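Local structure of enterocine A immunity protein (Enterococcus faecium, 2BL8) at residues A[23-27]-A[66-70]. The protein confers immunity to the pediocin-like bacteriocin enterocin A, and so probably protects the producing bacterium from its own toxin. Numbering follows the deposited sequence.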
loop_
_atom_site.group_PDB
_atom_site.type_symbol
_atom_site.label_atom_id
_atom_site.label_comp_id
_atom_site.label_asym_id
_atom_site.label_seq_id
_atom_site.Cartn_x
_atom_site.Cartn_y
_atom_site.Cartn_z
ATOM N N LYS A 23 14.853 -3.121 8.689
ATOM C CA LYS A 23 14.021 -1.929 8.833
ATOM C C LYS A 23 12.699 -2.057 8.075
ATOM O O LYS A 23 11.802 -1.228 8.229
ATOM C CB LYS A 23 14.774 -0.686 8.350
ATOM C CG LYS A 23 15.002 -0.623 6.850
ATOM C CD LYS A 23 15.677 0.685 6.459
ATOM C CE LYS A 23 15.862 0.789 4.952
ATOM N NZ LYS A 23 16.499 2.076 4.547
ATOM N N TYR A 24 12.590 -3.097 7.254
ATOM C CA TYR A 24 11.379 -3.346 6.475
ATOM C C TYR A 24 10.617 -4.546 7.031
ATOM O O TYR A 24 9.594 -4.944 6.482
ATOM C CB TYR A 24 11.732 -3.628 5.011
ATOM C CG TYR A 24 12.204 -2.428 4.228
ATOM C CD1 TYR A 24 11.324 -1.405 3.883
ATOM C CD2 TYR A 24 13.533 -2.318 3.821
ATOM C CE1 TYR A 24 11.752 -0.302 3.151
ATOM C CE2 TYR A 24 13.972 -1.218 3.088
ATOM C CZ TYR A 24 13.079 -0.214 2.757
ATOM O OH TYR A 24 13.512 0.879 2.040
ATOM N N SER A 25 11.120 -5.121 8.120
ATOM C CA SER A 25 10.491 -6.290 8.729
ATOM C C SER A 25 9.022 -6.079 9.078
ATOM O O SER A 25 8.183 -6.928 8.780
ATOM C CB SER A 25 11.254 -6.708 9.988
ATOM O OG SER A 25 11.291 -5.651 10.931
ATOM N N ASP A 26 8.714 -4.953 9.715
ATOM C CA ASP A 26 7.341 -4.658 10.100
ATOM C C ASP A 26 6.442 -4.508 8.880
ATOM O O ASP A 26 5.328 -5.028 8.853
ATOM C CB ASP A 26 7.284 -3.386 10.949
ATOM C CG ASP A 26 7.990 -3.544 12.283
ATOM O OD1 ASP A 26 7.650 -4.489 13.026
ATOM O OD2 ASP A 26 8.881 -2.724 12.589
ATOM N N ILE A 27 6.937 -3.792 7.875
ATOM C CA ILE A 27 6.190 -3.573 6.642
ATOM C C ILE A 27 5.870 -4.898 5.951
ATOM O O ILE A 27 4.758 -5.100 5.462
ATOM C CB ILE A 27 6.991 -2.664 5.672
ATOM C CG1 ILE A 27 7.000 -1.229 6.197
ATOM C CG2 ILE A 27 6.406 -2.733 4.268
ATOM C CD1 ILE A 27 7.967 -0.319 5.467
ATOM N N LYS A 66 11.861 6.967 8.681
ATOM C CA LYS A 66 12.735 7.606 7.702
ATOM C C LYS A 66 13.167 6.642 6.597
ATOM O O LYS A 66 14.351 6.537 6.262
ATOM C CB LYS A 66 13.954 8.199 8.417
ATOM C CG LYS A 66 13.572 9.253 9.448
ATOM C CD LYS A 66 14.772 9.775 10.212
ATOM C CE LYS A 66 14.372 10.874 11.185
ATOM N NZ LYS A 66 15.543 11.390 11.954
ATOM N N ILE A 67 12.182 5.948 6.033
ATOM C CA ILE A 67 12.387 4.978 4.959
ATOM C C ILE A 67 12.006 5.583 3.613
ATOM O O ILE A 67 11.052 6.354 3.523
ATOM C CB ILE A 67 11.498 3.731 5.157
ATOM C CG1 ILE A 67 11.941 2.955 6.395
ATOM C CG2 ILE A 67 11.545 2.858 3.915
ATOM C CD1 ILE A 67 11.042 1.776 6.717
ATOM N N ARG A 68 12.742 5.220 2.567
ATOM C CA ARG A 68 12.460 5.725 1.227
ATOM C C ARG A 68 12.186 4.571 0.271
ATOM O O ARG A 68 13.074 3.770 -0.015
ATOM C CB ARG A 68 13.638 6.542 0.687
ATOM C CG ARG A 68 13.980 7.790 1.482
ATOM C CD ARG A 68 12.794 8.739 1.596
ATOM N NE ARG A 68 12.252 9.127 0.298
ATOM C CZ ARG A 68 11.268 10.008 0.142
ATOM N NH1 ARG A 68 10.727 10.588 1.204
ATOM N NH2 ARG A 68 10.822 10.307 -1.070
ATOM N N PHE A 69 10.952 4.482 -0.210
ATOM C CA PHE A 69 10.582 3.438 -1.158
ATOM C C PHE A 69 11.219 3.787 -2.497
ATOM O O PHE A 69 11.466 4.956 -2.785
ATOM C CB PHE A 69 9.065 3.394 -1.345
ATOM C CG PHE A 69 8.311 2.953 -0.126
ATOM C CD1 PHE A 69 8.456 1.664 0.363
ATOM C CD2 PHE A 69 7.446 3.827 0.527
ATOM C CE1 PHE A 69 7.749 1.242 1.486
ATOM C CE2 PHE A 69 6.734 3.419 1.651
ATOM C CZ PHE A 69 6.885 2.125 2.132
ATOM N N THR A 70 11.490 2.777 -3.316
ATOM C CA THR A 70 12.072 3.039 -4.626
ATOM C C THR A 70 10.959 3.604 -5.501
ATOM O O THR A 70 9.780 3.487 -5.163
ATOM C CB THR A 70 12.614 1.751 -5.281
ATOM O OG1 THR A 70 11.540 0.827 -5.498
ATOM C CG2 THR A 70 13.658 1.102 -4.386
HETATM O O HOH W 1 15.166 3.793 2.814
HETATM O O HOH W 2 12.785 0.592 -0.423
#
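Lys23 flanks the buried Ile67 with both its main chain and its side chain: its carbonyl O lies 3.4 Å from Ile67 CD1, while its fully extended butyl chain runs past the isoleucine and carries NZ to a water, 2.8 Å away. The same water accepts a hydrogen bond from the backbone N-H of Arg68, so the ammonium group is linked to the loop 66-70 through solvent. Tyr24 comes next, its ring slanting across the gamma methyl of Ile67, with CE1 only 3.3 Å from CG2. Ile67 has CG2 anti to the backbone N and CG1 beside it (chi1 -67°), which turns CG2 to the tyrosine and the CG1-CD1 arm to Lys23 O and Ile27. The phenol OH stays 3.6 Å from Arg68 O; a second water, 2.6 Å from the OH, donates to that carbonyl and bridges the gap. Ile27, in the first turn of helix 25-38, meets Ile67 tip to tip, CD1 to CD1 at 3.9 Å, and the same methyl touches Phe69 more loosely, 4.3 Å from CZ. Around this cluster Ile16 of helix 5-17 packs on Tyr24 and Ile27, Leu58 and Thr61 of helix 48-64 touch Ile27, and Phe69 reaches Ile77 of helix 71-84. The contact thus seats the connection between helices 48-64 and 71-84, which opens with a Schellman motif at Lys66 and closes with the N-cap Thr70, against the start of helix 25-38 at one end of the helical bundle. The attachment is apolar, centred on Ile67 with Phe69 beside it, while Lys23 NZ and the Tyr24 hydroxyl reach the Arg68 backbone through water instead of bonding to it directly.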